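Local structure of PA14 domain-containing protein (Clostridium clariflavum, 6QDI) at residues A[6-11]-A[45-50]; A[53-58]-A[102-107]; A[158-163]-A[199-204]. The protein probably senses plant biomass outside the cell, its tandem calcium-binding PA14 domains recognising polysaccharide for a membrane-bound RsgI-type anti-sigma factor. All coordinates share one frame; numbering follows the deposited sequence. Where two conformers were deposited one is given.

Contact 1: residues A[6-11]-A[45-50]; sequences GDYFDN and YSVRWT. With CA (calcium ion), chain G.
D7 and F9 of strand 6-9 exchange paired backbone hydrogen bonds with R48 and S46 of strand 45-50, the two running antiparallel at 164° with axes 4.6 Å apart in a sheet of the first PA14 domain. The D7 N to R48 O bond is 2.8 Å long and nearly straight. On the face carrying Y8, V47 and W49, V47 CG1 sits over the centre of the Y8 ring, 3.8 Å from its centroid in a CH-pi contact, while V47 CG2 packs against CD2 of the same ring. The indole of W49 comes up against G6, its CD1 3.5 Å from G6 CA. Y8 OH and W49 NE1 both bond to D23. The other face carries D7, F9, S46 and R48. The bend of R48 at chi3 (-65°) brings NH1 to 3.8 Å from F9 CZ, the two planes steeply inclined; a water joins NH1 to D7 OD2, D7 OD1 bonds to T20 OG1, and R48 NE pairs with E109. Past the strand end, D10 O binds a calcium ion at 2.4 Å, completed by D42, S44 and waters. One residue on from D10, N11 O accepts from S46 OG at 2.7 Å.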
loop_
_atom_site.group_PDB
_atom_site.type_symbol
_atom_site.label_atom_id
_atom_site.label_comp_id
_atom_site.label_asym_id
_atom_site.label_seq_id
_atom_site.Cartn_x
_atom_site.Cartn_y
_atom_site.Cartn_z
ATOM N N GLY A 6 -5.036 -11.937 6.267
ATOM C CA GLY A 6 -5.002 -10.517 5.993
ATOM C C GLY A 6 -3.571 -10.133 5.624
ATOM O O GLY A 6 -2.652 -10.350 6.419
ATOM N N ASP A 7 -3.419 -9.527 4.431
ATOM C CA ASP A 7 -2.179 -8.916 3.989
ATOM C C ASP A 7 -2.395 -7.421 4.126
ATOM O O ASP A 7 -3.327 -6.850 3.528
ATOM C CB ASP A 7 -1.870 -9.337 2.563
ATOM C CG ASP A 7 -1.507 -10.793 2.452
ATOM O OD1 ASP A 7 -0.850 -11.347 3.335
ATOM O OD2 ASP A 7 -1.927 -11.392 1.438
ATOM N N TYR A 8 -1.515 -6.807 4.901
ATOM C CA TYR A 8 -1.613 -5.417 5.261
ATOM C C TYR A 8 -0.557 -4.604 4.535
ATOM O O TYR A 8 0.645 -4.925 4.592
ATOM C CB TYR A 8 -1.430 -5.250 6.816
ATOM C CG TYR A 8 -2.611 -5.806 7.598
ATOM C CD1 TYR A 8 -2.815 -7.179 7.732
ATOM C CD2 TYR A 8 -3.523 -4.948 8.169
ATOM C CE1 TYR A 8 -3.913 -7.687 8.394
ATOM C CE2 TYR A 8 -4.642 -5.429 8.837
ATOM C CZ TYR A 8 -4.840 -6.797 8.936
ATOM O OH TYR A 8 -5.967 -7.224 9.628
ATOM N N PHE A 9 -1.023 -3.528 3.897
ATOM C CA PHE A 9 -0.223 -2.699 3.008
ATOM C C PHE A 9 -0.138 -1.288 3.547
ATOM O O PHE A 9 -1.107 -0.750 4.101
ATOM C CB PHE A 9 -0.853 -2.676 1.612
ATOM C CG PHE A 9 -0.902 -4.044 0.968
ATOM C CD1 PHE A 9 0.136 -4.480 0.163
ATOM C CD2 PHE A 9 -2.002 -4.873 1.111
ATOM C CE1 PHE A 9 0.098 -5.737 -0.423
ATOM C CE2 PHE A 9 -2.034 -6.131 0.524
ATOM C CZ PHE A 9 -0.981 -6.533 -0.245
ATOM N N ASP A 10 1.006 -0.660 3.331
ATOM C CA ASP A 10 1.308 0.647 3.890
ATOM C C ASP A 10 0.702 1.797 3.101
ATOM O O ASP A 10 0.838 2.926 3.519
ATOM C CB ASP A 10 2.834 0.874 3.987
ATOM C CG ASP A 10 3.346 1.219 5.392
ATOM O OD1 ASP A 10 2.626 1.227 6.344
ATOM O OD2 ASP A 10 4.616 1.313 5.556
ATOM N N ASN A 11 0.091 1.534 1.955
ATOM C CA ASN A 11 -0.501 2.564 1.097
ATOM C C ASN A 11 -2.001 2.333 0.944
ATOM O O ASN A 11 -2.524 1.281 1.343
ATOM C CB ASN A 11 0.178 2.518 -0.291
ATOM C CG ASN A 11 1.634 2.872 -0.195
ATOM O OD1 ASN A 11 2.015 3.774 0.546
ATOM N ND2 ASN A 11 2.437 2.233 -1.029
ATOM N N TYR A 45 -3.752 3.282 4.517
ATOM C CA TYR A 45 -3.367 1.873 4.520
ATOM C C TYR A 45 -4.459 1.070 3.863
ATOM O O TYR A 45 -5.542 1.583 3.564
ATOM C CB TYR A 45 -3.032 1.367 5.963
ATOM C CG TYR A 45 -4.146 1.565 6.955
ATOM C CD1 TYR A 45 -5.176 0.648 7.045
ATOM C CD2 TYR A 45 -4.180 2.673 7.802
ATOM C CE1 TYR A 45 -6.234 0.826 7.963
ATOM C CE2 TYR A 45 -5.220 2.853 8.705
ATOM C CZ TYR A 45 -6.238 1.934 8.764
ATOM O OH TYR A 45 -7.302 2.090 9.631
ATOM N N SER A 46 -4.161 -0.195 3.596
ATOM C CA SER A 46 -5.137 -1.036 2.917
ATOM C C SER A 46 -4.863 -2.481 3.296
ATOM O O SER A 46 -3.780 -2.811 3.819
ATOM C CB SER A 46 -5.112 -0.791 1.394
ATOM O OG SER A 46 -3.804 -1.007 0.847
ATOM N N VAL A 47 -5.853 -3.338 3.086
ATOM C CA VAL A 47 -5.802 -4.732 3.492
ATOM C C VAL A 47 -6.488 -5.579 2.459
ATOM O O VAL A 47 -7.539 -5.196 1.898
ATOM C CB VAL A 47 -6.504 -4.941 4.870
ATOM C CG1 VAL A 47 -6.196 -6.329 5.394
ATOM C CG2 VAL A 47 -6.100 -3.890 5.886
ATOM N N ARG A 48 -5.919 -6.767 2.200
ATOM C CA ARG A 48 -6.603 -7.795 1.436
ATOM C C ARG A 48 -6.736 -9.037 2.308
ATOM O O ARG A 48 -5.748 -9.548 2.837
ATOM C CB ARG A 48 -5.868 -8.190 0.179
ATOM C CG ARG A 48 -6.571 -9.261 -0.628
ATOM C CD ARG A 48 -5.800 -9.690 -1.852
ATOM N NE ARG A 48 -5.664 -8.617 -2.809
ATOM C CZ ARG A 48 -4.524 -8.032 -3.163
ATOM N NH1 ARG A 48 -3.391 -8.308 -2.582
ATOM N NH2 ARG A 48 -4.567 -7.049 -4.085
ATOM N N TRP A 49 -7.967 -9.526 2.431
ATOM C CA TRP A 49 -8.238 -10.813 3.078
ATOM C C TRP A 49 -8.569 -11.864 2.051
ATOM O O TRP A 49 -9.373 -11.628 1.131
ATOM C CB TRP A 49 -9.410 -10.712 4.066
ATOM C CG TRP A 49 -9.083 -9.968 5.309
ATOM C CD1 TRP A 49 -8.456 -10.444 6.403
ATOM C CD2 TRP A 49 -9.394 -8.597 5.609
ATOM N NE1 TRP A 49 -8.334 -9.492 7.349
ATOM C CE2 TRP A 49 -8.907 -8.336 6.889
ATOM C CE3 TRP A 49 -10.022 -7.549 4.885
ATOM C CZ2 TRP A 49 -9.031 -7.102 7.479
ATOM C CZ3 TRP A 49 -10.149 -6.309 5.513
ATOM C CH2 TRP A 49 -9.636 -6.106 6.768
ATOM N N THR A 50 -7.961 -13.051 2.195
ATOM C CA THR A 50 -8.206 -14.156 1.306
ATOM C C THR A 50 -8.362 -15.468 2.091
ATOM O O THR A 50 -7.725 -15.695 3.130
ATOM C CB THR A 50 -7.079 -14.335 0.255
ATOM O OG1 THR A 50 -5.826 -14.375 0.918
ATOM C CG2 THR A 50 -7.099 -13.193 -0.757
HETATM CA CA CA G . 0.500 4.937 4.781
HETATM O O HOH W 1 -4.833 -11.922 1.513
HETATM O O HOH W 2 -2.348 -10.544 -1.030
HETATM O O HOH W 3 0.764 3.333 6.516
HETATM O O HOH W 4 1.007 5.557 2.455
HETATM O O HOH W 5 2.976 4.771 4.715
#

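Contact 2: residues A[53-58]-A[102-107]; sequences IRPLYS and KLYDIK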
loop_
_atom_site.group_PDB
_atom_site.type_symbol
_atom_site.label_atom_id
_atom_site.label_comp_id
_atom_site.label_asym_id
_atom_site.label_seq_id
_atom_site.Cartn_x
_atom_site.Cartn_y
_atom_site.Cartn_z
ATOM N N ILE A 53 -14.764 -19.584 2.509
ATOM C CA ILE A 53 -15.952 -19.436 3.365
ATOM C C ILE A 53 -16.865 -20.641 3.162
ATOM O O ILE A 53 -17.037 -21.093 2.030
ATOM C CB ILE A 53 -16.677 -18.095 3.113
ATOM C CG1 ILE A 53 -17.824 -17.884 4.091
ATOM C CG2 ILE A 53 -17.160 -17.982 1.698
ATOM C CD1 ILE A 53 -18.380 -16.474 4.047
ATOM N N ARG A 54 -17.418 -21.132 4.280
ATOM C CA ARG A 54 -18.263 -22.335 4.300
ATOM C C ARG A 54 -19.627 -21.994 4.881
ATOM O O ARG A 54 -19.756 -21.912 6.097
ATOM C CB ARG A 54 -17.628 -23.436 5.161
ATOM C CG ARG A 54 -18.513 -24.667 5.331
ATOM C CD ARG A 54 -17.833 -25.731 6.165
ATOM N NE ARG A 54 -17.582 -25.312 7.534
ATOM C CZ ARG A 54 -18.473 -24.751 8.344
ATOM N NH1 ARG A 54 -19.682 -24.390 7.902
ATOM N NH2 ARG A 54 -18.113 -24.460 9.585
ATOM N N PRO A 55 -20.662 -21.828 4.045
ATOM C CA PRO A 55 -21.987 -21.596 4.599
ATOM C C PRO A 55 -22.595 -22.878 5.148
ATOM O O PRO A 55 -22.266 -23.968 4.688
ATOM C CB PRO A 55 -22.803 -21.144 3.394
ATOM C CG PRO A 55 -22.121 -21.810 2.241
ATOM C CD PRO A 55 -20.664 -21.834 2.578
ATOM N N LEU A 56 -23.508 -22.713 6.089
ATOM C CA LEU A 56 -24.163 -23.843 6.709
ATOM C C LEU A 56 -25.371 -24.313 5.893
ATOM O O LEU A 56 -25.783 -25.461 6.068
ATOM C CB LEU A 56 -24.626 -23.507 8.147
ATOM C CG LEU A 56 -23.607 -23.624 9.274
ATOM C CD1 LEU A 56 -22.441 -22.688 9.075
ATOM C CD2 LEU A 56 -24.252 -23.387 10.626
ATOM N N TYR A 57 -25.990 -23.453 5.087
ATOM C CA TYR A 57 -27.261 -23.741 4.414
ATOM C C TYR A 57 -27.198 -23.539 2.914
ATOM O O TYR A 57 -26.369 -22.749 2.423
ATOM C CB TYR A 57 -28.373 -22.858 4.998
ATOM C CG TYR A 57 -28.421 -22.892 6.530
ATOM C CD1 TYR A 57 -28.960 -23.967 7.203
ATOM C CD2 TYR A 57 -27.906 -21.829 7.291
ATOM C CE1 TYR A 57 -28.989 -24.006 8.599
ATOM C CE2 TYR A 57 -27.925 -21.852 8.678
ATOM C CZ TYR A 57 -28.463 -22.928 9.329
ATOM O OH TYR A 57 -28.502 -22.952 10.705
ATOM N N SER A 58 -28.063 -24.263 2.188
ATOM C CA SER A 58 -28.303 -24.075 0.746
ATOM C C SER A 58 -29.376 -23.012 0.513
ATOM O O SER A 58 -30.560 -23.290 0.395
ATOM C CB SER A 58 -28.630 -25.401 0.043
ATOM O OG SER A 58 -27.531 -26.280 0.168
ATOM N N LYS A 102 -20.293 -26.356 1.310
ATOM C CA LYS A 102 -19.322 -26.206 0.229
ATOM C C LYS A 102 -18.350 -25.052 0.543
ATOM O O LYS A 102 -18.742 -24.042 1.140
ATOM C CB LYS A 102 -20.071 -25.949 -1.086
ATOM C CG LYS A 102 -19.195 -25.867 -2.323
ATOM C CD LYS A 102 -19.991 -25.906 -3.622
ATOM C CE LYS A 102 -19.135 -26.433 -4.764
ATOM N NZ LYS A 102 -19.658 -26.001 -6.084
ATOM N N LEU A 103 -17.079 -25.245 0.198
ATOM C CA LEU A 103 -16.081 -24.199 0.392
ATOM C C LEU A 103 -16.051 -23.285 -0.816
ATOM O O LEU A 103 -15.903 -23.754 -1.958
ATOM C CB LEU A 103 -14.685 -24.786 0.549
ATOM C CG LEU A 103 -14.442 -25.528 1.840
ATOM C CD1 LEU A 103 -13.179 -26.380 1.740
ATOM C CD2 LEU A 103 -14.342 -24.543 2.984
ATOM N N TYR A 104 -16.124 -21.994 -0.570
ATOM C CA TYR A 104 -16.080 -20.994 -1.609
ATOM C C TYR A 104 -14.931 -20.037 -1.387
ATOM O O TYR A 104 -14.600 -19.698 -0.266
ATOM C CB TYR A 104 -17.354 -20.191 -1.625
ATOM C CG TYR A 104 -18.576 -21.005 -1.990
ATOM C CD1 TYR A 104 -18.928 -21.193 -3.333
ATOM C CD2 TYR A 104 -19.405 -21.553 -1.029
ATOM C CE1 TYR A 104 -20.040 -21.923 -3.708
ATOM C CE2 TYR A 104 -20.538 -22.274 -1.390
ATOM C CZ TYR A 104 -20.855 -22.452 -2.731
ATOM O OH TYR A 104 -21.979 -23.182 -3.086
ATOM N N ASP A 105 -14.335 -19.562 -2.473
ATOM C CA ASP A 105 -13.367 -18.506 -2.362
ATOM C C ASP A 105 -14.013 -17.247 -1.777
ATOM O O ASP A 105 -15.172 -16.936 -2.071
ATOM C CB ASP A 105 -12.805 -18.183 -3.726
ATOM C CG ASP A 105 -11.939 -19.308 -4.260
ATOM O OD1 ASP A 105 -11.119 -19.831 -3.478
ATOM O OD2 ASP A 105 -12.054 -19.615 -5.425
ATOM N N ILE A 106 -13.227 -16.525 -0.995
ATOM C CA ILE A 106 -13.612 -15.217 -0.498
ATOM C C ILE A 106 -12.364 -14.340 -0.632
ATOM O O ILE A 106 -11.260 -14.735 -0.254
ATOM C CB ILE A 106 -14.186 -15.228 0.951
ATOM C CG1 ILE A 106 -14.476 -13.807 1.426
ATOM C CG2 ILE A 106 -13.279 -15.973 1.909
ATOM C CD1 ILE A 106 -15.347 -13.782 2.665
ATOM N N LYS A 107 -12.580 -13.116 -1.126
ATOM C CA LYS A 107 -11.553 -12.072 -1.171
ATOM C C LYS A 107 -12.202 -10.771 -0.793
ATOM O O LYS A 107 -13.262 -10.424 -1.362
ATOM C CB LYS A 107 -10.929 -11.993 -2.571
ATOM C CG LYS A 107 -9.904 -10.875 -2.691
ATOM C CD LYS A 107 -9.119 -10.899 -3.999
ATOM C CE LYS A 107 -9.953 -10.855 -5.243
ATOM N NZ LYS A 107 -9.103 -10.827 -6.464
#
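An antiparallel bridge in a sheet of the first PA14 domain, away from the calcium sites, joins I53, the last residue of strand 44-53, to Y104, the first of strand 104-113. The two residues form a hydrogen-bonded pair: I53 N reaches Y104 O at 2.8 Å, and Y104 N returns a bond to I53 O at 2.9 Å. I53 CG1 runs anti to the backbone N (chi1 -174°), which leaves the CG2 methyl to face the partner strand, 4.0 Å from Y104 CB and 4.1 Å from I106 CB. Beyond the bridge the chain turns off through P55. Its ring meets the phenol of Y104 at the edge, with P55 CD in the ring plane and 3.8 Å from Y104 CD2, the two side chains crossing at about a right angle. The same P55 CD also comes to 3.3 Å from K102 O. At the more exposed margin, R54 CB touches L103 CD2 at 4.1 Å. The polar ends look to other partners: Y104 OH bonds to E99 N, and R54 NE to Y139 OH. On the side of the facing sheet, I53 packs on W123 and I106 on L121, both of strand 117-125, while P55 and Y104 share L98 of strand 93-98.

Contact 3: residues A[158-163]-A[199-204]; sequences FYEYFD and SVRWTG. With CA (calcium ion), chain F.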
loop_
_atom_site.group_PDB
_atom_site.type_symbol
_atom_site.label_atom_id
_atom_site.label_comp_id
_atom_site.label_asym_id
_atom_site.label_seq_id
_atom_site.Cartn_x
_atom_site.Cartn_y
_atom_site.Cartn_z
ATOM N N PHE A 158 17.569 7.919 3.850
ATOM C CA PHE A 158 17.215 8.924 4.846
ATOM C C PHE A 158 16.081 9.804 4.323
ATOM O O PHE A 158 16.089 10.189 3.166
ATOM C CB PHE A 158 18.443 9.787 5.074
ATOM C CG PHE A 158 18.379 10.563 6.303
ATOM C CD1 PHE A 158 18.597 9.914 7.548
ATOM C CD2 PHE A 158 17.971 11.870 6.312
ATOM C CE1 PHE A 158 18.469 10.614 8.731
ATOM C CE2 PHE A 158 17.864 12.589 7.491
ATOM C CZ PHE A 158 18.125 11.952 8.695
ATOM N N TYR A 159 15.105 10.098 5.190
ATOM C CA TYR A 159 14.036 11.017 4.825
ATOM C C TYR A 159 13.986 12.234 5.702
ATOM O O TYR A 159 14.373 12.201 6.878
ATOM C CB TYR A 159 12.669 10.337 4.907
ATOM C CG TYR A 159 12.041 10.041 6.264
ATOM C CD1 TYR A 159 11.447 11.036 7.030
ATOM C CD2 TYR A 159 12.011 8.744 6.749
ATOM C CE1 TYR A 159 10.816 10.724 8.215
ATOM C CE2 TYR A 159 11.369 8.421 7.929
ATOM C CZ TYR A 159 10.786 9.423 8.690
ATOM O OH TYR A 159 10.133 9.077 9.830
ATOM N N GLU A 160 13.466 13.309 5.104
ATOM C CA GLU A 160 13.124 14.543 5.816
ATOM C C GLU A 160 11.729 14.908 5.302
ATOM O O GLU A 160 11.531 15.060 4.088
ATOM C CB GLU A 160 14.126 15.661 5.498
ATOM C CG GLU A 160 15.526 15.369 5.968
ATOM C CD GLU A 160 16.535 16.263 5.266
ATOM O OE1 GLU A 160 17.014 15.900 4.182
ATOM O OE2 GLU A 160 16.759 17.380 5.771
ATOM N N TYR A 161 10.757 15.023 6.233
ATOM C CA TYR A 161 9.373 15.393 5.894
ATOM C C TYR A 161 9.132 16.848 6.278
ATOM O O TYR A 161 9.446 17.244 7.395
ATOM C CB TYR A 161 8.379 14.499 6.609
ATOM C CG TYR A 161 8.414 13.009 6.294
ATOM C CD1 TYR A 161 8.973 12.502 5.131
ATOM C CD2 TYR A 161 7.841 12.092 7.151
ATOM C CE1 TYR A 161 8.988 11.146 4.837
ATOM C CE2 TYR A 161 7.843 10.741 6.884
ATOM C CZ TYR A 161 8.424 10.244 5.729
ATOM O OH TYR A 161 8.401 8.906 5.509
ATOM N N PHE A 162 8.575 17.588 5.319
ATOM C CA PHE A 162 8.345 19.034 5.421
ATOM C C PHE A 162 6.870 19.363 5.363
ATOM O O PHE A 162 6.108 18.786 4.565
ATOM C CB PHE A 162 9.042 19.719 4.249
ATOM C CG PHE A 162 10.556 19.559 4.281
ATOM C CD1 PHE A 162 11.344 20.425 5.038
ATOM C CD2 PHE A 162 11.175 18.573 3.539
ATOM C CE1 PHE A 162 12.733 20.298 5.059
ATOM C CE2 PHE A 162 12.560 18.453 3.542
ATOM C CZ PHE A 162 13.331 19.308 4.306
ATOM N N ASP A 163 6.461 20.307 6.219
ATOM C CA ASP A 163 5.057 20.694 6.304
ATOM C C ASP A 163 4.615 21.629 5.203
ATOM O O ASP A 163 3.416 21.786 4.963
ATOM C CB ASP A 163 4.776 21.344 7.669
ATOM C CG ASP A 163 3.644 20.726 8.467
ATOM O OD1 ASP A 163 3.036 19.745 8.028
ATOM O OD2 ASP A 163 3.401 21.235 9.594
ATOM N N SER A 199 6.042 18.137 1.448
ATOM C CA SER A 199 7.142 17.706 0.597
ATOM C C SER A 199 8.111 16.844 1.378
ATOM O O SER A 199 8.056 16.778 2.614
ATOM C CB SER A 199 7.820 18.905 -0.058
ATOM O OG SER A 199 8.272 19.849 0.894
ATOM N N VAL A 200 8.971 16.148 0.643
ATOM C CA VAL A 200 9.894 15.177 1.195
ATOM C C VAL A 200 11.213 15.275 0.445
ATOM O O VAL A 200 11.238 15.423 -0.763
ATOM C CB VAL A 200 9.354 13.750 1.063
ATOM C CG1 VAL A 200 10.313 12.753 1.690
ATOM C CG2 VAL A 200 7.976 13.598 1.697
ATOM N N ARG A 201 12.308 15.147 1.209
ATOM C CA ARG A 201 13.619 14.903 0.622
ATOM C C ARG A 201 14.133 13.567 1.108
ATOM O O ARG A 201 14.257 13.324 2.304
ATOM C CB ARG A 201 14.610 16.001 1.012
ATOM C CG ARG A 201 16.052 15.740 0.586
ATOM C CD ARG A 201 16.902 16.995 0.631
ATOM N NE ARG A 201 16.938 17.580 1.967
ATOM C CZ ARG A 201 16.894 18.872 2.226
ATOM N NH1 ARG A 201 16.775 19.778 1.268
ATOM N NH2 ARG A 201 16.917 19.275 3.490
ATOM N N TRP A 202 14.469 12.676 0.166
ATOM C CA TRP A 202 15.154 11.430 0.457
ATOM C C TRP A 202 16.593 11.545 -0.038
ATOM O O TRP A 202 16.840 12.005 -1.159
ATOM C CB TRP A 202 14.471 10.230 -0.220
ATOM C CG TRP A 202 13.172 9.828 0.399
ATOM C CD1 TRP A 202 13.020 9.139 1.553
ATOM C CD2 TRP A 202 11.851 10.075 -0.115
ATOM N NE1 TRP A 202 11.700 8.934 1.804
ATOM C CE2 TRP A 202 10.961 9.489 0.789
ATOM C CE3 TRP A 202 11.351 10.712 -1.246
ATOM C CZ2 TRP A 202 9.578 9.522 0.594
ATOM C CZ3 TRP A 202 9.996 10.761 -1.434
ATOM C CH2 TRP A 202 9.120 10.168 -0.531
ATOM N N THR A 203 17.530 11.097 0.788
ATOM C CA THR A 203 18.925 11.114 0.443
ATOM C C THR A 203 19.619 9.820 0.868
ATOM O O THR A 203 19.264 9.168 1.835
ATOM C CB THR A 203 19.639 12.320 1.104
ATOM O OG1 THR A 203 19.467 12.282 2.520
ATOM C CG2 THR A 203 19.214 13.642 0.526
ATOM N N GLY A 204 20.691 9.519 0.147
ATOM C CA GLY A 204 21.571 8.413 0.481
ATOM C C GLY A 204 22.227 7.898 -0.755
ATOM O O GLY A 204 22.650 8.689 -1.625
HETATM CA CA CA F . 1.115 21.663 4.613
HETATM O O HOH W 6 17.056 13.306 3.313
HETATM O O HOH W 7 1.417 19.642 5.790
HETATM O O HOH W 8 1.257 22.869 6.692
HETATM O O HOH W 9 1.166 23.723 3.483
#
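E160 and R201 form a two-pronged salt bridge across neighbouring antiparallel strands. R201 approaches side-on: NE reaches E160 OE1 at 2.8 Å from above the carboxylate plane, with an almost straight N-H (176°), and NH2 meets OE2 at 3.0 Å on its syn side but well out of that plane. Both oxygens lie close to the guanidinium plane, the carboxylate being turned 45° against it. F162 CZ stands over one face of that guanidinium, 3.7 Å from R201 NH2, with ring and guanidinium nearly perpendicular. One water lies within bonding distance of E160 OE1, R201 O and T203 OG1. Backbone hydrogen bonds link F158 with T203, E160 with R201 and F162 with S199. These strands, 158-162 and 199-204, belong to an antiparallel sheet of the second PA14 domain. Apolar packing fills the face with Y159, Y161, V200 and W202. V200 CG1 touches the edge of the Y161 ring, 3.7 Å from CD1, and also lies over the W202 indole. Y159 CB packs 3.6 Å from W202 CD1; chi1 of 74° swings its phenol off W202 and onto the face of Y161. Y161 OH and W202 NE1 both bond to D176. D163 O coordinates a calcium ion at 2.3 Å, alongside D195, K197 and waters.

How the contacts relate
The three contacts follow one another along the chain, each closing before the next opens. Contacts 1 and 2 share one sheet of the first PA14 domain: strand 44-53 takes part in both, pairing with strand 4-9 in contact 1 and with strand 104-113 in contact 2. Their centres are about 22 Å apart, yet they touch where R48, W49 and T50 pack against K107. Contact 3 belongs to the second PA14 domain, its centre about 25 Å from that of contact 1 and about 47 Å from that of contact 2. The strand pairing of contact 1 and its calcium-binding aspartate recur in contact 3, consistent with one fold used twice; contact 2 lies away from the metal sites.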